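Local coordinates for protein snaclec rhodocytin subunit alpha (Agkistrodon rhodostoma, PDB 3BX4) that triggers platelet aggregation as a snake-venom toxin, by binding the platelet receptor CLEC2 and setting off Syk and PLC-gamma-2 signalling, at residues A51-V54 against S55-S59; L109-L112 against T113-K117. All coordinates share one frame; numbering follows the deposited sequence.

How the contacts relate
Two local contacts of a C-type lectin domain set a helix beside a turn after a strand. Contact 1 (51-59) repeats i to i+4 bonds along helix 48-59, F53 touching W56 and L57, and V54 touching I58. Contact 2 (109-117) follows strand 106-110, closed by a Schellman pair of bonds; a water joins E110 N, T113 OG1 and K117 O. Both are partly buried: V54, L57 and I58 lie inside while W56 is exposed; L109 and F115 lie inside while R116 and K117 form salt bridges with acidic side chains of another protein's chain. D52 also pairs with R116, and S55 OG bonds to G114 O; beside these polar links V54 and I58 pack on L109, I58 also on F115.

Contact 1: residues A51-V54 against S55-S59; sequences ADFV and SWLIS
F53 and W56, one turn apart, bring their aromatic groups together on the outer flank of the helix, with F53 CE1 3.7 Å from W56 CZ3. The two rings meet obliquely, their planes at 43°, and the ring of F53 approaches the benzo part of the indole, not its NE1 end. With CG anti to the backbone N in both (chi1 173° for F53, 175° for W56), the rings leave the helix on similar courses and these two atoms come near each other. The carbonyl O of F53 lies at the edge of the indole, in its plane, with W56 CE3 at 4.0 Å.

L57 comes to the same phenylalanine from further along the helix: its CD1 touches F53 CZ at 4.0 Å. On the buried flank V54 and I58 are spaced four residues apart, and V54 CG1 touches I58 CD1 at 4.0 Å, the two side chains crossing at a slant. I58 CG1 comes within 3.3 Å of V54 O, the acceptor of the I58 amide.

All of this rides on helix 48-59, the second helix of the C-type lectin fold, and the i to i+4 bonds set the spacing. S55 N, W56 N and I58 N each reach the carbonyl four residues back from somewhat outside its plane, whereas L57 N lies in the plane of the F53 carbonyl at 2.9 Å from its O. Near the last turn S55 O takes two donors from opposite faces of its plane, S59 N at 3.0 Å and the hydroxyl S59 OG at 3.1 Å. Outside the helix F53 stacks on Y12 and meets Y17 at an inclined angle, while L57 and I58 reach V130 of strand 127-133.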
loop_
_atom_site.group_PDB
_atom_site.type_symbol
_atom_site.label_atom_id
_atom_site.label_comp_id
_atom_site.label_asym_id
_atom_site.label_seq_id
_atom_site.Cartn_x
_atom_site.Cartn_y
_atom_site.Cartn_z
ATOM N N ALA C 51 20.254 2.376 -17.075
ATOM C CA ALA C 51 19.017 2.246 -17.898
ATOM C C ALA C 51 19.306 1.371 -19.107
ATOM O O ALA C 51 18.518 0.429 -19.454
ATOM C CB ALA C 51 18.496 3.626 -18.296
ATOM N N ASP C 52 20.436 1.637 -19.803
ATOM C CA ASP C 52 20.808 0.809 -20.972
ATOM C C ASP C 52 20.967 -0.654 -20.590
ATOM O O ASP C 52 20.554 -1.557 -21.317
ATOM C CB ASP C 52 22.146 1.263 -21.589
ATOM C CG ASP C 52 22.061 2.599 -22.333
ATOM O OD1 ASP C 52 20.952 3.134 -22.601
ATOM O OD2 ASP C 52 23.203 3.125 -22.666
ATOM N N PHE C 53 21.602 -0.874 -19.443
ATOM C CA PHE C 53 21.942 -2.194 -19.002
ATOM C C PHE C 53 20.635 -2.952 -18.715
ATOM O O PHE C 53 20.474 -4.098 -19.170
ATOM C CB PHE C 53 22.811 -2.198 -17.720
ATOM C CG PHE C 53 23.011 -3.583 -17.198
ATOM C CD1 PHE C 53 23.911 -4.461 -17.831
ATOM C CD2 PHE C 53 22.221 -4.076 -16.121
ATOM C CE1 PHE C 53 24.095 -5.792 -17.379
ATOM C CE2 PHE C 53 22.393 -5.490 -15.727
ATOM C CZ PHE C 53 23.350 -6.269 -16.327
ATOM N N VAL C 54 19.755 -2.333 -17.928
ATOM C CA VAL C 54 18.496 -3.026 -17.548
ATOM C C VAL C 54 17.645 -3.334 -18.809
ATOM O O VAL C 54 17.072 -4.420 -18.920
ATOM C CB VAL C 54 17.707 -2.317 -16.468
ATOM C CG1 VAL C 54 16.290 -3.026 -16.209
ATOM C CG2 VAL C 54 18.540 -2.281 -15.162
ATOM N N SER C 55 17.587 -2.392 -19.747
ATOM C CA SER C 55 16.842 -2.636 -21.000
ATOM C C SER C 55 17.420 -3.857 -21.734
ATOM O O SER C 55 16.684 -4.762 -22.194
ATOM C CB SER C 55 16.855 -1.371 -21.865
ATOM O OG SER C 55 16.254 -1.665 -23.114
ATOM N N TRP C 56 18.757 -3.911 -21.841
ATOM C CA TRP C 56 19.478 -5.024 -22.477
ATOM C C TRP C 56 19.214 -6.367 -21.770
ATOM O O TRP C 56 18.932 -7.413 -22.396
ATOM C CB TRP C 56 20.998 -4.704 -22.440
ATOM C CG TRP C 56 21.850 -5.840 -22.955
ATOM C CD1 TRP C 56 22.072 -6.193 -24.269
ATOM C CD2 TRP C 56 22.558 -6.790 -22.160
ATOM N NE1 TRP C 56 22.892 -7.296 -24.319
ATOM C CE2 TRP C 56 23.217 -7.676 -23.044
ATOM C CE3 TRP C 56 22.724 -6.958 -20.768
ATOM C CZ2 TRP C 56 24.042 -8.729 -22.589
ATOM C CZ3 TRP C 56 23.528 -8.018 -20.295
ATOM C CH2 TRP C 56 24.185 -8.891 -21.213
ATOM N N LEU C 57 19.215 -6.338 -20.437
ATOM C CA LEU C 57 19.055 -7.526 -19.613
ATOM C C LEU C 57 17.660 -8.103 -19.919
ATOM O O LEU C 57 17.526 -9.274 -19.999
ATOM C CB LEU C 57 19.141 -7.146 -18.119
ATOM C CG LEU C 57 19.154 -8.334 -17.111
ATOM C CD1 LEU C 57 20.501 -9.021 -17.020
ATOM C CD2 LEU C 57 18.718 -7.790 -15.760
ATOM N N ILE C 58 16.652 -7.257 -20.037
ATOM C CA ILE C 58 15.264 -7.723 -20.236
ATOM C C ILE C 58 15.222 -8.289 -21.658
ATOM O O ILE C 58 14.616 -9.363 -21.909
ATOM C CB ILE C 58 14.265 -6.581 -20.077
ATOM C CG1 ILE C 58 14.208 -6.109 -18.597
ATOM C CG2 ILE C 58 12.905 -7.009 -20.639
ATOM C CD1 ILE C 58 13.473 -4.797 -18.379
ATOM N N SER C 59 15.880 -7.585 -22.565
ATOM C CA SER C 59 15.952 -8.020 -23.967
ATOM C C SER C 59 16.675 -9.360 -24.143
ATOM O O SER C 59 16.364 -10.097 -25.091
ATOM C CB SER C 59 16.550 -6.898 -24.807
ATOM O OG SER C 59 15.554 -5.857 -24.843
#

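Contact 2: residues L109-L112 against T113-K117; sequences LEKL and TGFRK
E110 and T113 cross at a slant at the start of a turn that joins strands 106-110 and 118-121, an antiparallel pair of the C-type lectin fold. The hydroxyl T113 OG1 donates to E110 OE1 at 3.0 Å, meeting the carboxylate oxygen on its anti side and 22° out of plane. Chi1 of E110, 78°, sets CG between the backbone N and the carbonyl carbon, and the extended chain beyond it carries the carboxylate to the threonine.

Among the backbone bonds, E110 O is gripped twice, by F115 N at 2.9 Å and by T113 N at 3.2 Å, from opposite faces of its carbonyl plane. G114 N reaches K111 O in a nearly straight bond that arrives well above that carbonyl's plane. The bonds from F115 N and G114 N are the 6→1 and 5→2 pair of a Schellman motif, with G114, phi 78°, at the C' position.

A water accepts from E110 N and donates to T113 OG1 and to K117 O, the last at 2.6 Å.

The apolar part centres on F115. K111 CA sits over one face of the ring, 3.8 Å from its centroid, in a CH-pi contact, and L109 CB lies at the ring edge, 3.9 Å from F115 CD2.

The strand side of the loop is held by backbone bonds from L109 to V70 and from K111 to D68. L109 packs on I72 of strand 69-76 and on W118 of strand 118-121, F115 rests on V70, and E110 touches Y69 and V119, while L109 and F115 also lie against helix 48-59.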
loop_
_atom_site.group_PDB
_atom_site.type_symbol
_atom_site.label_atom_id
_atom_site.label_comp_id
_atom_site.label_asym_id
_atom_site.label_seq_id
_atom_site.Cartn_x
_atom_site.Cartn_y
_atom_site.Cartn_z
ATOM N N LEU C 109 8.939 -0.641 -16.506
ATOM C CA LEU C 109 9.486 -0.431 -17.836
ATOM C C LEU C 109 8.462 -1.028 -18.786
ATOM O O LEU C 109 7.776 -1.973 -18.400
ATOM C CB LEU C 109 10.847 -1.110 -18.001
ATOM C CG LEU C 109 11.888 -0.474 -17.035
ATOM C CD1 LEU C 109 13.164 -1.290 -17.009
ATOM C CD2 LEU C 109 12.103 1.021 -17.435
ATOM N N GLU C 110 8.356 -0.477 -19.976
ATOM C CA GLU C 110 7.307 -0.998 -20.857
ATOM C C GLU C 110 7.818 -1.391 -22.244
ATOM O O GLU C 110 8.705 -0.734 -22.786
ATOM C CB GLU C 110 6.179 0.033 -20.920
ATOM C CG GLU C 110 6.510 1.106 -21.792
ATOM C CD GLU C 110 5.375 2.088 -22.101
ATOM O OE1 GLU C 110 5.751 3.253 -22.353
ATOM O OE2 GLU C 110 4.174 1.744 -22.096
ATOM N N LYS C 111 7.305 -2.505 -22.785
ATOM C CA LYS C 111 7.753 -2.988 -24.082
ATOM C C LYS C 111 7.591 -1.953 -25.191
ATOM O O LYS C 111 8.458 -1.863 -26.090
ATOM C CB LYS C 111 6.950 -4.252 -24.417
ATOM C CG LYS C 111 7.415 -5.035 -25.644
ATOM C CD LYS C 111 6.416 -6.151 -25.944
ATOM C CE LYS C 111 6.973 -7.138 -26.976
ATOM N NZ LYS C 111 5.843 -7.960 -27.522
ATOM N N LEU C 112 6.520 -1.171 -25.111
ATOM C CA LEU C 112 6.173 -0.217 -26.162
ATOM C C LEU C 112 7.315 0.761 -26.392
ATOM O O LEU C 112 7.565 1.193 -27.525
ATOM C CB LEU C 112 4.910 0.551 -25.757
ATOM C CG LEU C 112 4.382 1.630 -26.707
ATOM C CD1 LEU C 112 4.195 1.060 -28.108
ATOM C CD2 LEU C 112 3.068 2.131 -26.122
ATOM N N THR C 113 8.005 1.134 -25.323
ATOM C CA THR C 113 9.084 2.079 -25.469
ATOM C C THR C 113 10.449 1.461 -25.163
ATOM O O THR C 113 11.342 2.141 -24.663
ATOM C CB THR C 113 8.848 3.301 -24.597
ATOM O OG1 THR C 113 8.568 2.879 -23.254
ATOM C CG2 THR C 113 7.644 4.097 -25.104
ATOM N N GLY C 114 10.623 0.185 -25.463
ATOM C CA GLY C 114 11.927 -0.420 -25.479
ATOM C C GLY C 114 12.458 -0.742 -24.100
ATOM O O GLY C 114 13.649 -0.968 -23.960
ATOM N N PHE C 115 11.571 -0.764 -23.094
ATOM C CA PHE C 115 11.964 -0.984 -21.679
ATOM C C PHE C 115 13.025 0.018 -21.193
ATOM O O PHE C 115 14.004 -0.321 -20.503
ATOM C CB PHE C 115 12.444 -2.401 -21.388
ATOM C CG PHE C 115 11.422 -3.471 -21.701
ATOM C CD1 PHE C 115 11.628 -4.299 -22.804
ATOM C CD2 PHE C 115 10.302 -3.634 -20.904
ATOM C CE1 PHE C 115 10.715 -5.277 -23.123
ATOM C CE2 PHE C 115 9.357 -4.655 -21.220
ATOM C CZ PHE C 115 9.600 -5.438 -22.320
ATOM N N ARG C 116 12.797 1.274 -21.556
ATOM C CA ARG C 116 13.701 2.329 -21.114
ATOM C C ARG C 116 12.914 3.387 -20.294
ATOM O O ARG C 116 13.092 3.531 -19.050
ATOM C CB ARG C 116 14.535 2.833 -22.304
ATOM C CG ARG C 116 16.028 2.480 -22.110
ATOM C CD ARG C 116 16.920 3.356 -22.957
ATOM N NE ARG C 116 18.137 3.937 -22.329
ATOM C CZ ARG C 116 18.155 5.065 -21.601
ATOM N NH1 ARG C 116 19.309 5.583 -21.196
ATOM N NH2 ARG C 116 17.039 5.690 -21.271
ATOM N N LYS C 117 12.001 4.095 -20.893
ATOM C CA LYS C 117 11.326 5.115 -20.145
ATOM C C LYS C 117 10.440 4.505 -19.035
ATOM O O LYS C 117 9.846 3.425 -19.221
ATOM C CB LYS C 117 10.506 5.974 -21.079
ATOM C CG LYS C 117 11.402 6.750 -22.084
ATOM C CD LYS C 117 12.101 7.942 -21.451
ATOM C CE LYS C 117 12.208 9.086 -22.457
ATOM N NZ LYS C 117 12.474 10.390 -21.787
HETATM O O HOH W 1 9.870 1.639 -21.124
#